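Agglutinin alpha chain (Maclura pomifera, PDB 3LLZ) is a jacalin-family lectin specific for D-galactose that binds the T-antigen disaccharide Gal-beta1,3-GalNAc. Local coordinates at residues Phe104-Glu109 with Phe127-Ser132. Numbering follows the deposited sequence.
Sequences FSLPIE and FSIYLS
CD2 of Leu106 meets CD1 of Ile129 end to end at 3.7 Å. Leu106 holds CG anti to its backbone N, beside the carbonyl carbon, and this sends the branch across to Ile129. Leu131 is engaged by Ile108 instead. Its CD2 lies 3.9 Å from CD1 of Ile108, and the two side chains pass at a slant. Leu106 and Leu131 bury the most surface here, and each works through its CD2 methyl.

The third pair is aromatic. CE1 of Phe104 comes within 3.7 Å of CZ of Phe127. The rings form an oblique pair, with centroids 5.8 Å apart and planes inclined at 64°. The CB of Phe127 does not head for the other strand. With chi1 at 74°, CG sits between N and the carbonyl carbon, and the far end of the ring swings over to Phe104. Ile129 CG1 lies at the edge of the Phe127 ring, in its plane.

No hydrogen bond joins the two segments. The strand axes run nearly parallel, at 8°, but come no closer than 10.6 Å. This is the spacing of facing sheets, with apolar side chains filling the gap. All six touching residues are buried, as expected inside the beta-prism of a jacalin-type lectin.

Strand 102-108 is the outermost strand of its sheet within the chain and bonds to strand 65-75. Strand 124-132 edges another sheet, beside strand 110-120. Bound peptide chains extend both sheets, and Leu106 and Leu131 each pack on their own counterparts in a second subunit. Strand 78-88 lines the phenylalanine end, where Leu84 touches both rings, and Ile113 of strand 110-120 packs against Ile108 and Ile129.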
loop_
_atom_site.group_PDB
_atom_site.type_symbol
_atom_site.label_atom_id
_atom_site.label_comp_id
_atom_site.label_asym_id
_atom_site.label_seq_id
_atom_site.Cartn_x
_atom_site.Cartn_y
_atom_site.Cartn_z
ATOM N N PHE A 104 1.837 -25.184 -8.801
ATOM C CA PHE A 104 1.419 -23.992 -8.079
ATOM C C PHE A 104 1.602 -22.840 -9.046
ATOM O O PHE A 104 2.419 -22.911 -9.967
ATOM C CB PHE A 104 2.251 -23.779 -6.800
ATOM C CG PHE A 104 3.670 -23.366 -7.050
ATOM C CD1 PHE A 104 4.007 -22.020 -7.204
ATOM C CD2 PHE A 104 4.676 -24.319 -7.130
ATOM C CE1 PHE A 104 5.327 -21.641 -7.435
ATOM C CE2 PHE A 104 5.993 -23.949 -7.359
ATOM C CZ PHE A 104 6.320 -22.608 -7.512
ATOM N N SER A 105 0.828 -21.782 -8.855
ATOM C CA SER A 105 0.936 -20.639 -9.739
ATOM C C SER A 105 0.478 -19.370 -9.061
ATOM O O SER A 105 -0.517 -19.364 -8.330
ATOM C CB SER A 105 0.095 -20.860 -10.999
ATOM O OG SER A 105 -1.281 -20.985 -10.677
ATOM N N LEU A 106 1.224 -18.301 -9.296
ATOM C CA LEU A 106 0.869 -17.007 -8.752
ATOM C C LEU A 106 0.817 -16.021 -9.903
ATOM O O LEU A 106 1.827 -15.411 -10.266
ATOM C CB LEU A 106 1.882 -16.525 -7.711
ATOM C CG LEU A 106 1.519 -15.152 -7.121
ATOM C CD1 LEU A 106 0.269 -15.268 -6.253
ATOM C CD2 LEU A 106 2.684 -14.621 -6.305
ATOM N N PRO A 107 -0.357 -15.897 -10.538
ATOM C CA PRO A 107 -0.514 -14.960 -11.647
ATOM C C PRO A 107 -0.751 -13.620 -10.960
ATOM O O PRO A 107 -1.393 -13.573 -9.911
ATOM C CB PRO A 107 -1.783 -15.450 -12.359
ATOM C CG PRO A 107 -2.047 -16.817 -11.784
ATOM C CD PRO A 107 -1.567 -16.714 -10.369
ATOM N N ILE A 108 -0.228 -12.545 -11.533
ATOM C CA ILE A 108 -0.413 -11.225 -10.946
ATOM C C ILE A 108 -1.174 -10.362 -11.937
ATOM O O ILE A 108 -0.680 -10.069 -13.026
ATOM C CB ILE A 108 0.937 -10.566 -10.619
ATOM C CG1 ILE A 108 1.732 -11.473 -9.673
ATOM C CG2 ILE A 108 0.703 -9.196 -9.982
ATOM C CD1 ILE A 108 3.177 -11.048 -9.484
ATOM N N GLU A 109 -2.387 -9.971 -11.555
ATOM C CA GLU A 109 -3.232 -9.151 -12.411
ATOM C C GLU A 109 -2.804 -7.689 -12.317
ATOM O O GLU A 109 -2.814 -6.963 -13.311
ATOM C CB GLU A 109 -4.696 -9.317 -12.006
ATOM C CG GLU A 109 -5.675 -8.862 -13.067
ATOM C CD GLU A 109 -7.092 -9.328 -12.788
ATOM O OE1 GLU A 109 -7.290 -10.540 -12.564
ATOM O OE2 GLU A 109 -8.006 -8.481 -12.803
ATOM N N PHE A 127 9.480 -20.969 -0.743
ATOM C CA PHE A 127 9.731 -19.549 -0.904
ATOM C C PHE A 127 8.427 -18.780 -0.864
ATOM O O PHE A 127 7.351 -19.335 -1.103
ATOM C CB PHE A 127 10.464 -19.267 -2.222
ATOM C CG PHE A 127 9.602 -19.399 -3.446
ATOM C CD1 PHE A 127 8.966 -18.286 -3.986
ATOM C CD2 PHE A 127 9.422 -20.636 -4.054
ATOM C CE1 PHE A 127 8.160 -18.405 -5.121
ATOM C CE2 PHE A 127 8.620 -20.766 -5.184
ATOM C CZ PHE A 127 7.988 -19.648 -5.719
ATOM N N SER A 128 8.542 -17.503 -0.524
ATOM C CA SER A 128 7.404 -16.601 -0.468
ATOM C C SER A 128 7.764 -15.389 -1.310
ATOM O O SER A 128 8.940 -15.131 -1.585
ATOM C CB SER A 128 7.100 -16.192 0.974
ATOM O OG SER A 128 6.662 -17.318 1.724
ATOM N N ILE A 129 6.741 -14.655 -1.724
ATOM C CA ILE A 129 6.913 -13.488 -2.570
ATOM C C ILE A 129 6.332 -12.216 -1.955
ATOM O O ILE A 129 5.216 -12.219 -1.421
ATOM C CB ILE A 129 6.229 -13.733 -3.945
ATOM C CG1 ILE A 129 6.981 -14.835 -4.701
ATOM C CG2 ILE A 129 6.162 -12.445 -4.747
ATOM C CD1 ILE A 129 6.341 -15.230 -6.022
ATOM N N TYR A 130 7.102 -11.134 -2.026
ATOM C CA TYR A 130 6.654 -9.833 -1.541
ATOM C C TYR A 130 5.941 -9.149 -2.702
ATOM O O TYR A 130 6.472 -9.088 -3.808
ATOM C CB TYR A 130 7.837 -8.947 -1.138
ATOM C CG TYR A 130 8.468 -9.251 0.201
ATOM C CD1 TYR A 130 9.208 -10.413 0.405
ATOM C CD2 TYR A 130 8.365 -8.342 1.253
ATOM C CE1 TYR A 130 9.839 -10.660 1.625
ATOM C CE2 TYR A 130 8.988 -8.573 2.473
ATOM C CZ TYR A 130 9.724 -9.734 2.652
ATOM O OH TYR A 130 10.347 -9.950 3.851
ATOM N N LEU A 131 4.741 -8.632 -2.449
ATOM C CA LEU A 131 3.980 -7.941 -3.483
ATOM C C LEU A 131 3.703 -6.503 -3.074
ATOM O O LEU A 131 3.434 -6.213 -1.906
ATOM C CB LEU A 131 2.648 -8.651 -3.739
ATOM C CG LEU A 131 2.688 -10.063 -4.327
ATOM C CD1 LEU A 131 1.258 -10.603 -4.392
ATOM C CD2 LEU A 131 3.319 -10.045 -5.710
ATOM N N SER A 132 3.770 -5.601 -4.044
ATOM C CA SER A 132 3.509 -4.199 -3.770
ATOM C C SER A 132 3.158 -3.439 -5.035
ATOM O O SER A 132 3.452 -3.879 -6.145
ATOM C CB SER A 132 4.744 -3.551 -3.135
ATOM O OG SER A 132 4.532 -2.167 -2.896
#